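Local coordinates for protein isomerase/lactonizing enzyme (PDB 1RVK) that is of unknown function but, as an enolase-superfamily isomerase or lactonizing-enzyme homologue that binds magnesium, probably acts by abstracting a proton next to a carboxylate of its substrate, at residues Val8-Thr13 against Thr52-Val57; Glu47-Thr52 against Ala112-Gly117; Asp77-Trp82 against Gly288-Leu293; Thr100-Asp105 against Thr281-Val286; Glu269-Gly274 against Met296-Ala301. One frame throughout, in Å; residues are numbered along the deposited sequence.

Interaction 1 of 5, residues Val8-Thr13 against Thr52-Val57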
# COMPACT_ATOMS: atom_id res chain seq x y z
N VAL A 8 16.12 16.30 1.78
CA VAL A 8 15.04 15.79 2.61
C VAL A 8 14.53 16.92 3.49
O VAL A 8 15.31 17.61 4.15
CB VAL A 8 15.52 14.63 3.52
CG1 VAL A 8 14.40 14.21 4.47
CG2 VAL A 8 15.97 13.45 2.67
N ARG A 9 13.22 17.11 3.48
CA ARG A 9 12.58 18.14 4.29
C ARG A 9 11.58 17.46 5.21
O ARG A 9 10.63 16.82 4.75
CB ARG A 9 11.87 19.16 3.40
CG ARG A 9 12.80 19.98 2.53
CD ARG A 9 12.03 20.92 1.62
NE ARG A 9 12.91 21.88 0.95
CZ ARG A 9 13.84 21.55 0.06
NH1 ARG A 9 14.02 20.28 -0.29
NH2 ARG A 9 14.60 22.49 -0.49
N VAL A 10 11.81 17.58 6.51
CA VAL A 10 10.92 16.98 7.50
C VAL A 10 10.00 18.07 8.02
O VAL A 10 10.44 19.18 8.35
CB VAL A 10 11.72 16.37 8.67
CG1 VAL A 10 10.77 15.67 9.64
CG2 VAL A 10 12.75 15.39 8.14
N PHE A 11 8.71 17.76 8.08
CA PHE A 11 7.72 18.71 8.55
C PHE A 11 6.68 17.99 9.40
O PHE A 11 6.66 16.76 9.46
CB PHE A 11 7.03 19.39 7.37
CG PHE A 11 6.29 18.44 6.47
CD1 PHE A 11 6.98 17.69 5.52
CD2 PHE A 11 4.91 18.29 6.58
CE1 PHE A 11 6.30 16.79 4.70
CE2 PHE A 11 4.22 17.40 5.76
CZ PHE A 11 4.92 16.64 4.82
N ARG A 12 5.82 18.77 10.06
CA ARG A 12 4.78 18.20 10.91
C ARG A 12 3.41 18.23 10.23
O ARG A 12 2.97 19.27 9.74
CB ARG A 12 4.68 18.98 12.23
CG ARG A 12 6.02 19.34 12.86
CD ARG A 12 5.84 20.47 13.88
NE ARG A 12 7.11 21.13 14.20
CZ ARG A 12 8.10 20.56 14.88
NH1 ARG A 12 7.98 19.31 15.31
NH2 ARG A 12 9.22 21.23 15.12
N THR A 13 2.74 17.08 10.20
CA THR A 13 1.40 16.99 9.63
C THR A 13 0.45 16.72 10.79
O THR A 13 0.79 16.00 11.73
CB THR A 13 1.30 15.84 8.59
OG1 THR A 13 -0.03 15.80 8.06
CG2 THR A 13 1.62 14.50 9.23
N THR A 52 7.62 9.95 2.74
CA THR A 52 7.88 8.75 3.53
C THR A 52 8.18 9.13 4.97
O THR A 52 8.23 10.32 5.30
CB THR A 52 9.07 7.93 2.97
OG1 THR A 52 9.08 6.63 3.57
CG2 THR A 52 10.39 8.63 3.27
N ALA A 53 8.36 8.13 5.83
CA ALA A 53 8.66 8.38 7.23
C ALA A 53 10.10 8.86 7.36
O ALA A 53 10.99 8.37 6.67
CB ALA A 53 8.45 7.10 8.04
N PRO A 54 10.34 9.82 8.27
CA PRO A 54 11.67 10.40 8.52
C PRO A 54 12.84 9.42 8.61
O PRO A 54 13.87 9.63 7.98
CB PRO A 54 11.46 11.17 9.82
CG PRO A 54 10.04 11.64 9.70
CD PRO A 54 9.34 10.39 9.19
N GLU A 55 12.69 8.35 9.39
CA GLU A 55 13.77 7.38 9.57
C GLU A 55 14.23 6.70 8.29
O GLU A 55 15.39 6.30 8.17
CB GLU A 55 13.34 6.30 10.58
CG GLU A 55 13.23 6.79 12.02
CD GLU A 55 14.57 7.24 12.58
OE1 GLU A 55 14.61 8.32 13.22
OE2 GLU A 55 15.57 6.51 12.41
N ILE A 56 13.33 6.59 7.32
CA ILE A 56 13.65 5.94 6.05
C ILE A 56 14.58 6.76 5.17
O ILE A 56 15.31 6.21 4.34
CB ILE A 56 12.33 5.61 5.31
CG1 ILE A 56 11.56 4.56 6.13
CG2 ILE A 56 12.61 5.10 3.90
CD1 ILE A 56 10.10 4.40 5.73
N VAL A 57 14.57 8.08 5.34
CA VAL A 57 15.42 8.97 4.56
C VAL A 57 16.26 9.85 5.48
O VAL A 57 16.55 11.01 5.16
CB VAL A 57 14.59 9.88 3.63
CG1 VAL A 57 13.94 9.04 2.54
CG2 VAL A 57 13.54 10.62 4.44

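Interaction 2 of 5, residues Glu47-Thr52 against Ala112-Gly117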
# COMPACT_ATOMS: atom_id res chain seq x y z
N GLU A 47 12.43 19.32 -10.58
CA GLU A 47 12.40 18.56 -9.34
C GLU A 47 11.38 17.44 -9.34
O GLU A 47 10.39 17.49 -10.08
CB GLU A 47 12.11 19.48 -8.15
CG GLU A 47 13.20 20.51 -7.88
CD GLU A 47 12.82 21.51 -6.79
OE1 GLU A 47 13.68 22.33 -6.41
OE2 GLU A 47 11.66 21.47 -6.31
N GLY A 48 11.64 16.43 -8.51
CA GLY A 48 10.75 15.30 -8.34
C GLY A 48 10.65 15.08 -6.84
O GLY A 48 11.65 15.22 -6.13
N HIS A 49 9.46 14.75 -6.35
CA HIS A 49 9.25 14.58 -4.91
C HIS A 49 8.52 13.29 -4.53
O HIS A 49 7.79 12.72 -5.34
CB HIS A 49 8.41 15.74 -4.37
CG HIS A 49 8.76 17.07 -4.95
ND1 HIS A 49 9.83 17.82 -4.51
CD2 HIS A 49 8.20 17.78 -5.96
CE1 HIS A 49 9.91 18.93 -5.22
NE2 HIS A 49 8.93 18.93 -6.11
N SER A 50 8.72 12.86 -3.29
CA SER A 50 8.05 11.67 -2.78
C SER A 50 8.07 11.72 -1.25
O SER A 50 9.03 12.19 -0.65
CB SER A 50 8.73 10.40 -3.29
OG SER A 50 7.84 9.31 -3.21
N PHE A 51 7.01 11.21 -0.63
CA PHE A 51 6.87 11.23 0.82
C PHE A 51 7.12 9.89 1.51
O PHE A 51 6.85 8.83 0.93
CB PHE A 51 5.46 11.71 1.18
CG PHE A 51 5.17 13.11 0.73
CD1 PHE A 51 5.56 14.20 1.49
CD2 PHE A 51 4.54 13.33 -0.50
CE1 PHE A 51 5.33 15.50 1.05
CE2 PHE A 51 4.31 14.63 -0.95
CZ PHE A 51 4.70 15.71 -0.18
N THR A 52 7.62 9.95 2.74
CA THR A 52 7.88 8.75 3.53
C THR A 52 8.18 9.13 4.97
O THR A 52 8.23 10.32 5.30
CB THR A 52 9.07 7.93 2.97
OG1 THR A 52 9.08 6.63 3.57
CG2 THR A 52 10.39 8.63 3.27
N ALA A 112 10.78 12.64 -13.65
CA ALA A 112 10.66 12.45 -15.09
C ALA A 112 9.30 12.94 -15.57
O ALA A 112 9.20 13.59 -16.61
CB ALA A 112 10.82 10.97 -15.44
N GLY A 113 8.25 12.63 -14.81
CA GLY A 113 6.91 13.06 -15.18
C GLY A 113 6.73 14.56 -15.16
O GLY A 113 6.17 15.15 -16.09
N ARG A 114 7.20 15.20 -14.09
CA ARG A 114 7.09 16.65 -13.99
C ARG A 114 7.94 17.32 -15.07
O ARG A 114 7.52 18.32 -15.66
CB ARG A 114 7.52 17.13 -12.60
CG ARG A 114 6.50 16.84 -11.50
CD ARG A 114 6.96 17.37 -10.15
NE ARG A 114 6.03 17.02 -9.07
CZ ARG A 114 5.13 17.85 -8.56
NH1 ARG A 114 5.03 19.10 -9.01
NH2 ARG A 114 4.32 17.43 -7.59
N SER A 115 9.12 16.77 -15.34
CA SER A 115 10.00 17.34 -16.35
C SER A 115 9.38 17.27 -17.75
O SER A 115 9.61 18.16 -18.58
CB SER A 115 11.35 16.60 -16.36
OG SER A 115 12.02 16.75 -15.12
N LEU A 116 8.61 16.22 -18.00
CA LEU A 116 7.97 16.03 -19.31
C LEU A 116 6.52 16.53 -19.33
O LEU A 116 5.91 16.60 -20.39
CB LEU A 116 8.00 14.55 -19.69
CG LEU A 116 9.37 13.87 -19.80
CD1 LEU A 116 9.17 12.37 -19.97
CD2 LEU A 116 10.14 14.45 -20.97
N GLY A 117 5.99 16.88 -18.16
CA GLY A 117 4.62 17.34 -18.08
C GLY A 117 3.66 16.20 -18.37
O GLY A 117 2.62 16.38 -19.01

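Interaction 3 of 5, residues Asp77-Trp82 against Gly288-Leu293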
# COMPACT_ATOMS: atom_id res chain seq x y z
N ASP A 77 17.89 7.27 -16.04
CA ASP A 77 18.43 5.92 -15.97
C ASP A 77 17.93 5.20 -14.73
O ASP A 77 18.71 4.64 -13.96
CB ASP A 77 19.96 5.98 -15.94
CG ASP A 77 20.54 6.46 -17.25
OD1 ASP A 77 21.73 6.86 -17.24
OD2 ASP A 77 19.83 6.44 -18.28
N ARG A 78 16.61 5.20 -14.55
CA ARG A 78 15.97 4.58 -13.39
C ARG A 78 16.34 3.12 -13.15
O ARG A 78 16.48 2.70 -12.00
CB ARG A 78 14.45 4.72 -13.50
CG ARG A 78 13.96 6.16 -13.46
CD ARG A 78 12.44 6.21 -13.49
NE ARG A 78 11.91 5.73 -14.76
CZ ARG A 78 11.82 6.46 -15.86
NH1 ARG A 78 11.32 5.93 -16.97
NH2 ARG A 78 12.21 7.72 -15.86
N GLU A 79 16.47 2.34 -14.22
CA GLU A 79 16.82 0.94 -14.04
C GLU A 79 18.25 0.81 -13.51
O GLU A 79 18.50 0.04 -12.58
CB GLU A 79 16.68 0.18 -15.36
CG GLU A 79 16.90 -1.33 -15.24
CD GLU A 79 15.90 -2.02 -14.32
OE1 GLU A 79 14.88 -1.40 -13.96
OE2 GLU A 79 16.13 -3.20 -13.97
N ARG A 80 19.18 1.57 -14.08
CA ARG A 80 20.56 1.51 -13.63
C ARG A 80 20.69 2.01 -12.19
O ARG A 80 21.41 1.42 -11.39
CB ARG A 80 21.47 2.36 -14.53
CG ARG A 80 22.93 2.40 -14.07
CD ARG A 80 23.83 3.01 -15.14
NE ARG A 80 23.51 4.40 -15.43
CZ ARG A 80 23.83 5.43 -14.66
NH1 ARG A 80 24.50 5.24 -13.53
NH2 ARG A 80 23.50 6.66 -15.02
N LEU A 81 19.98 3.08 -11.86
CA LEU A 81 20.05 3.62 -10.51
C LEU A 81 19.40 2.70 -9.48
O LEU A 81 19.91 2.55 -8.37
CB LEU A 81 19.42 5.02 -10.48
CG LEU A 81 20.13 6.03 -11.40
CD1 LEU A 81 19.42 7.37 -11.36
CD2 LEU A 81 21.57 6.19 -10.95
N TRP A 82 18.28 2.08 -9.85
CA TRP A 82 17.61 1.17 -8.93
C TRP A 82 18.51 -0.03 -8.67
O TRP A 82 18.68 -0.46 -7.53
CB TRP A 82 16.28 0.68 -9.50
CG TRP A 82 15.45 -0.06 -8.50
CD1 TRP A 82 14.56 0.48 -7.60
CD2 TRP A 82 15.47 -1.47 -8.24
NE1 TRP A 82 14.04 -0.51 -6.80
CE2 TRP A 82 14.58 -1.71 -7.17
CE3 TRP A 82 16.17 -2.55 -8.80
CZ2 TRP A 82 14.36 -2.99 -6.65
CZ3 TRP A 82 15.95 -3.82 -8.29
CH2 TRP A 82 15.06 -4.03 -7.22
N GLY A 288 9.66 0.20 -4.80
CA GLY A 288 9.41 1.21 -5.81
C GLY A 288 8.46 0.84 -6.94
O GLY A 288 7.99 -0.29 -7.05
N ILE A 289 8.17 1.83 -7.77
CA ILE A 289 7.29 1.66 -8.91
C ILE A 289 7.95 0.73 -9.93
O ILE A 289 7.30 -0.14 -10.50
CB ILE A 289 6.98 3.03 -9.57
CG1 ILE A 289 6.06 3.83 -8.64
CG2 ILE A 289 6.31 2.84 -10.93
CD1 ILE A 289 5.88 5.28 -9.07
N THR A 290 9.25 0.90 -10.14
CA THR A 290 9.97 0.06 -11.10
C THR A 290 9.80 -1.44 -10.79
O THR A 290 9.33 -2.20 -11.64
CB THR A 290 11.45 0.45 -11.16
OG1 THR A 290 11.55 1.84 -11.49
CG2 THR A 290 12.18 -0.37 -12.23
N PRO A 291 10.16 -1.88 -9.57
CA PRO A 291 9.99 -3.31 -9.28
C PRO A 291 8.52 -3.73 -9.17
O PRO A 291 8.19 -4.89 -9.41
CB PRO A 291 10.77 -3.50 -7.97
CG PRO A 291 10.70 -2.14 -7.33
CD PRO A 291 10.93 -1.22 -8.50
N ALA A 292 7.65 -2.79 -8.83
CA ALA A 292 6.22 -3.12 -8.72
C ALA A 292 5.72 -3.48 -10.12
O ALA A 292 4.97 -4.45 -10.29
CB ALA A 292 5.44 -1.93 -8.17
N LEU A 293 6.14 -2.72 -11.12
CA LEU A 293 5.73 -2.99 -12.49
C LEU A 293 6.25 -4.36 -12.91
O LEU A 293 5.56 -5.11 -13.60
CB LEU A 293 6.25 -1.91 -13.44
CG LEU A 293 5.42 -0.62 -13.54
CD1 LEU A 293 4.10 -0.91 -14.23
CD2 LEU A 293 5.16 -0.06 -12.16
O HOH W 1 11.88 2.74 -14.33

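Interaction 4 of 5, residues Thr100-Asp105 against Thr281-Val286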
# COMPACT_ATOMS: atom_id res chain seq x y z
N THR A 100 13.56 2.56 1.58
CA THR A 100 14.38 3.66 1.07
C THR A 100 14.43 3.60 -0.46
O THR A 100 14.34 4.62 -1.13
CB THR A 100 15.83 3.60 1.63
OG1 THR A 100 15.80 3.79 3.05
CG2 THR A 100 16.69 4.69 1.01
N LEU A 101 14.56 2.39 -1.00
CA LEU A 101 14.58 2.22 -2.44
C LEU A 101 13.29 2.74 -3.06
O LEU A 101 13.30 3.37 -4.12
CB LEU A 101 14.75 0.74 -2.80
CG LEU A 101 16.15 0.11 -2.87
CD1 LEU A 101 16.79 0.53 -4.18
CD2 LEU A 101 17.00 0.52 -1.68
N ALA A 102 12.16 2.47 -2.40
CA ALA A 102 10.86 2.88 -2.91
C ALA A 102 10.70 4.39 -3.03
O ALA A 102 10.21 4.89 -4.05
CB ALA A 102 9.75 2.32 -2.02
N VAL A 103 11.10 5.13 -2.00
CA VAL A 103 10.96 6.58 -2.02
C VAL A 103 11.85 7.21 -3.08
O VAL A 103 11.43 8.14 -3.78
CB VAL A 103 11.29 7.20 -0.65
CG1 VAL A 103 10.83 8.66 -0.62
CG2 VAL A 103 10.61 6.42 0.45
N VAL A 104 13.07 6.71 -3.21
CA VAL A 104 13.99 7.24 -4.21
C VAL A 104 13.47 6.97 -5.62
O VAL A 104 13.48 7.86 -6.48
CB VAL A 104 15.39 6.61 -4.06
CG1 VAL A 104 16.30 7.10 -5.17
CG2 VAL A 104 15.98 6.98 -2.71
N ASP A 105 13.02 5.74 -5.86
CA ASP A 105 12.50 5.36 -7.17
C ASP A 105 11.27 6.21 -7.50
O ASP A 105 11.10 6.67 -8.63
CB ASP A 105 12.12 3.87 -7.18
CG ASP A 105 11.67 3.38 -8.54
OD1 ASP A 105 12.50 3.33 -9.48
OD2 ASP A 105 10.48 3.04 -8.68
N THR A 281 1.67 -7.29 -4.48
CA THR A 281 2.86 -6.47 -4.56
C THR A 281 2.46 -5.13 -3.97
O THR A 281 1.33 -4.95 -3.51
CB THR A 281 3.33 -6.26 -6.02
OG1 THR A 281 4.62 -5.64 -6.02
CG2 THR A 281 2.35 -5.37 -6.79
N GLY A 282 3.39 -4.19 -3.96
CA GLY A 282 3.12 -2.87 -3.43
C GLY A 282 4.38 -2.07 -3.60
O GLY A 282 5.47 -2.61 -3.44
N VAL A 283 4.25 -0.79 -3.94
CA VAL A 283 5.43 0.04 -4.13
C VAL A 283 6.35 0.02 -2.92
O VAL A 283 7.57 -0.13 -3.06
CB VAL A 283 5.03 1.50 -4.46
CG1 VAL A 283 6.26 2.39 -4.49
CG2 VAL A 283 4.33 1.53 -5.82
N ASN A 284 5.78 0.16 -1.72
CA ASN A 284 6.61 0.14 -0.52
C ASN A 284 7.14 -1.24 -0.19
O ASN A 284 8.18 -1.38 0.45
CB ASN A 284 5.83 0.68 0.69
CG ASN A 284 5.79 2.18 0.73
OD1 ASN A 284 6.51 2.85 -0.02
ND2 ASN A 284 4.97 2.73 1.62
N ASP A 285 6.42 -2.27 -0.63
CA ASP A 285 6.82 -3.63 -0.33
C ASP A 285 7.92 -4.21 -1.20
O ASP A 285 8.70 -5.05 -0.74
CB ASP A 285 5.59 -4.54 -0.40
CG ASP A 285 4.48 -4.08 0.52
OD1 ASP A 285 4.69 -4.09 1.75
OD2 ASP A 285 3.41 -3.70 0.00
N VAL A 286 8.01 -3.77 -2.45
CA VAL A 286 9.04 -4.32 -3.33
C VAL A 286 10.12 -3.33 -3.74
O VAL A 286 10.96 -3.63 -4.59
CB VAL A 286 8.42 -4.94 -4.60
CG1 VAL A 286 7.42 -6.02 -4.19
CG2 VAL A 286 7.75 -3.87 -5.44

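Interaction 5 of 5, residues Glu269-Gly274 against Met296-Ala301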
# COMPACT_ATOMS: atom_id res chain seq x y z
N GLU A 269 9.01 -16.92 -6.77
CA GLU A 269 9.06 -18.18 -6.05
C GLU A 269 7.66 -18.58 -5.56
O GLU A 269 7.32 -19.76 -5.54
CB GLU A 269 10.02 -18.09 -4.87
CG GLU A 269 11.43 -17.63 -5.27
CD GLU A 269 12.08 -18.54 -6.30
OE1 GLU A 269 13.08 -18.11 -6.91
OE2 GLU A 269 11.61 -19.68 -6.50
N TRP A 270 6.86 -17.59 -5.18
CA TRP A 270 5.51 -17.87 -4.72
C TRP A 270 4.68 -18.44 -5.87
O TRP A 270 3.85 -19.32 -5.67
CB TRP A 270 4.85 -16.61 -4.15
CG TRP A 270 5.21 -16.38 -2.71
CD1 TRP A 270 6.47 -16.23 -2.19
CD2 TRP A 270 4.31 -16.32 -1.60
NE1 TRP A 270 6.40 -16.09 -0.82
CE2 TRP A 270 5.09 -16.14 -0.43
CE3 TRP A 270 2.92 -16.40 -1.47
CZ2 TRP A 270 4.53 -16.05 0.84
CZ3 TRP A 270 2.36 -16.31 -0.20
CH2 TRP A 270 3.16 -16.13 0.94
N ILE A 271 4.94 -17.96 -7.08
CA ILE A 271 4.21 -18.47 -8.25
C ILE A 271 4.69 -19.88 -8.58
O ILE A 271 3.88 -20.79 -8.79
CB ILE A 271 4.43 -17.57 -9.49
CG1 ILE A 271 3.77 -16.20 -9.26
CG2 ILE A 271 3.86 -18.23 -10.74
CD1 ILE A 271 3.96 -15.23 -10.41
N LYS A 272 6.00 -20.06 -8.61
CA LYS A 272 6.61 -21.34 -8.93
C LYS A 272 6.19 -22.46 -7.98
O LYS A 272 5.98 -23.60 -8.41
CB LYS A 272 8.14 -21.20 -8.92
CG LYS A 272 8.90 -22.43 -9.42
CD LYS A 272 8.52 -22.77 -10.85
CE LYS A 272 9.46 -23.79 -11.46
NZ LYS A 272 10.82 -23.22 -11.70
N ALA A 273 6.06 -22.13 -6.70
CA ALA A 273 5.69 -23.12 -5.70
C ALA A 273 4.18 -23.25 -5.50
O ALA A 273 3.73 -24.11 -4.75
CB ALA A 273 6.35 -22.78 -4.37
N GLY A 274 3.41 -22.40 -6.18
CA GLY A 274 1.97 -22.45 -6.04
C GLY A 274 1.53 -22.09 -4.63
O GLY A 274 0.61 -22.70 -4.08
N MSE A 296 3.99 -6.96 -11.63
CA MSE A 296 2.72 -6.98 -12.35
C MSE A 296 2.86 -7.78 -13.64
O MSE A 296 2.00 -8.58 -14.00
CB MSE A 296 2.25 -5.56 -12.70
CG MSE A 296 1.93 -4.66 -11.52
SE MSE A 296 0.49 -5.31 -10.41
CE MSE A 296 -0.89 -5.48 -11.75
N HIS A 297 3.97 -7.56 -14.34
CA HIS A 297 4.24 -8.26 -15.59
C HIS A 297 4.48 -9.75 -15.35
O HIS A 297 4.05 -10.60 -16.12
CB HIS A 297 5.44 -7.62 -16.28
CG HIS A 297 5.23 -6.18 -16.64
ND1 HIS A 297 6.26 -5.32 -16.94
CD2 HIS A 297 4.09 -5.46 -16.74
CE1 HIS A 297 5.76 -4.13 -17.21
NE2 HIS A 297 4.45 -4.18 -17.10
N LEU A 298 5.19 -10.05 -14.26
CA LEU A 298 5.47 -11.42 -13.88
C LEU A 298 4.14 -12.17 -13.72
O LEU A 298 3.94 -13.24 -14.30
CB LEU A 298 6.24 -11.44 -12.56
CG LEU A 298 6.29 -12.75 -11.77
CD1 LEU A 298 7.08 -13.81 -12.55
CD2 LEU A 298 6.93 -12.50 -10.41
N ALA A 299 3.24 -11.60 -12.93
CA ALA A 299 1.94 -12.21 -12.70
C ALA A 299 1.17 -12.39 -14.00
O ALA A 299 0.60 -13.45 -14.27
CB ALA A 299 1.13 -11.37 -11.72
N GLU A 300 1.13 -11.34 -14.81
CA GLU A 300 0.41 -11.39 -16.08
C GLU A 300 0.89 -12.52 -16.98
O GLU A 300 0.08 -13.17 -17.64
CB GLU A 300 0.52 -10.06 -16.83
CG GLU A 300 -0.27 -10.05 -18.12
CD GLU A 300 0.08 -8.87 -19.00
OE1 GLU A 300 -0.40 -8.83 -20.16
OE2 GLU A 300 0.82 -7.98 -18.55
N ALA A 301 2.20 -12.76 -17.02
CA ALA A 301 2.74 -13.82 -17.86
C ALA A 301 2.21 -15.19 -17.43
O ALA A 301 2.13 -16.11 -18.25
CB ALA A 301 4.27 -13.81 -17.82

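Interaction 1 of 5, residues Val8-Thr13 against Thr52-Val57
V8 lays both of its methyl groups over V57: CG1 meets the V57 methyl CG2 at 3.7 Å, while CG2 rests against the V57 backbone, 3.5 Å from O. In V57, with CG1 anti to the carbonyl carbon (chi1 -68°), CG2 falls between backbone N and carbonyl carbon and faces V8. Two residues on, V10 comes off the same face of strand 3-15. Its CG1, held anti to the backbone N (chi1 -176°), reaches CG of P54 at 4.1 Å, and the two side chains cross at about a right angle. P54 opens a short 3-10 turn, where its fixed phi fits; the bond from V57 N to P54 O, 3.1 Å, closes this turn and brings V57 round to V8. Valine suits the strand because a beta-branched side chain favours extended backbone and offers two methyls close to the main chain. The contact joins the outer strand 3-15 of the three-stranded antiparallel sheet to the connection leading into the first helix of the capping domain. I62 of that helix, 59-70, covers the same two valines. No hydrogen bond crosses between the segments; their mutual hold rests on the hydrophobic effect and van der Waals contact.

Interaction 2 of 5, residues Glu47-Thr52 against Ala112-Gly117
Oxygen OD2 of D110 is gripped from both segments at once: NE of R114 forms a salt bridge with it and the backbone N of H49 a hydrogen bond. This joint ties strand 47-52, an outer strand of the three-stranded antiparallel sheet, to helix 98-116 in the capping domain of the enolase superfamily, where such a sheet packs beside a group of helices. R114 stands one turn after D110 on the helix, which puts the arginine and its carboxylate partner on the same face, toward the strand. With the chain extended from CG to NE, the aliphatic part of R114 runs past the carbonyl of E47: CD lies 3.4 Å and CB 3.8 Å from E47 O. These are contacts of carbon with oxygen, not hydrogen bonds, and they show how an arginine can serve as a greasy arm as well as a cation. The carboxylate of E47 heads off to R41 in a separate salt bridge. H49 is turned by T39, whose OG1 bonds ND1, and this leaves the CD2 side of the ring for the arginine. Beyond R114 the helix stops in a Schellman motif, with G117 as its C-prime residue; the positive phi there (69°) is readily adopted by glycine. The ring of H49 and the guanidinium of R114 stand almost perpendicular, their planes 79° apart, so that H49 presents an edge and R114 a face, with CD2 3.9 Å from NE.

Interaction 3 of 5, residues Asp77-Trp82 against Gly288-Leu293
One face of the W82 indole is covered by the ring of P291, whose CD sits 4.0 Å from the centroid of the five-membered ring and 29° off its normal, a CH-pi contact. The proline is displaced toward the rim, so its CG also meets the six-membered ring, 3.8 Å from CZ2. At the indole edge, NE1 is spent on the carbonyl O of G287, which helps to hold the rotation of the ring. Proline fits the first turn of helix 289-301, since an N-H at that position would have no helical carbonyl to bond. That helix belongs to the TIM-barrel domain, linking strand 278-281 to strand 306-308, whereas helix 78-89 belongs to the N-terminal capping domain; the contact thus crosses the domain interface. Toward the exposed side T290 meets E79. Its CG2, anti to the backbone N, touches E79 OE1 at 3.4 Å, while E79 OE2 is paired with K294 in a salt bridge. The T290 hydroxyl is bonded to D105 OD1 and W109 NE1, and the ring of that same W109 receives a cation-pi contact from R78. A water joins the hydroxyl to the cap as well: the molecule accepts from R78 NE at 3.0 Å and donates to T290 OG1 at 3.0 Å.

Interaction 4 of 5, residues Thr100-Asp105 against Thr281-Val286
A102 CB presses against the V283 carbonyl, 3.4 Å from O, with N284 OD1 3.8 Å away and the V283 methyl CG1 at 4.3 Å. A single methyl therefore meets a backbone oxygen, an amide oxygen and a hydrocarbon branch together. Alanine suits the place: its single methyl lets the CA atoms of A102 and N284 come within 5.6 Å of each other, and helix 98-116 can lie almost directly on the turn that follows strand 278-281. N284 brings its amide alongside because CG is anti to the carbonyl carbon (chi1 -81°) and the amide is then barely twisted (chi2 -11°), which leaves OD1 on the side of the helix.

What sets V283 and N284 in place is the short, weakly bonded helical turn 283-286, in which V286 N reaches back to G282 O at 3.0 Å. N315 OD1 accepts from the V283 backbone N, and D285 turns away from the interface to give OD2 to ND1 of H309. On the cap side, T100 bonds the I56 carbonyl through OG1.

The N284 side chain lies about 12 Å from the bound magnesium ion, at the end of the barrel on which the capping domain sits. Around the contact, helix 78-89 packs on L101 and D105, and helix 59-70 on T100 and V104, on other faces of these same turns, while V283 is flanked by I289 of helix 289-301 and by M314 and V318 of helix 313-321.

Interaction 5 of 5, residues Glu269-Gly274 against Met296-Ala301
L298 is the first residue of 296-301 to meet the neighbouring helix, and its forked end receives the tip of I271: the I271 methyl CD1 lies 3.7 Å from L298 CG and 4.0 Å from each of the leucine methyls CD1 and CD2. The two side chains reach toward each other tip to tip. Leucine's fork is carried outward with CG anti to the backbone N (chi1 163°), and I271 answers with an extended chain (chi2 179°) that carries CD1 to the leucine. A299 follows, and here the backbone itself is touched, with CA 4.3 Å from I271 CD1. Helices 263-272 and 289-301 are successive long outer helices of the TIM barrel, lying side by side over its parallel strands. A299 is small enough for its helix to lie close to those strands, where it packs on L279 and C306; I271 also touches L279, so that one strand residue underlies both helices. On the side of I271 the helix soon ends: G274 takes a positive phi (64°), easy for glycine, and its N bonds I271 O at 3.1 Å within a Schellman motif, turning the chain toward strand 278-281.

Overall arrangement
Interaction 4 is the buried one, nearest the centre of the chain; interactions 1, 2, 3 and 5 are partly buried, their centres 17 to 19 Å from it. Interactions 3 and 4, with centres 9 Å apart, together join the capping domain to the barrel. Interactions 1 and 2 lie within the capping domain, share T52 and touch through F11 and F51; interactions 2 and 4 both use helix 98-116. Interaction 5 lies within the barrel and continues helix 289-301 from interaction 3. Chemistry follows place: aliphatic in 1 and 5, arginine and histidine in 2, aromatic, polar and water-mediated in 3, and a small methyl on carbonyl oxygens in 4.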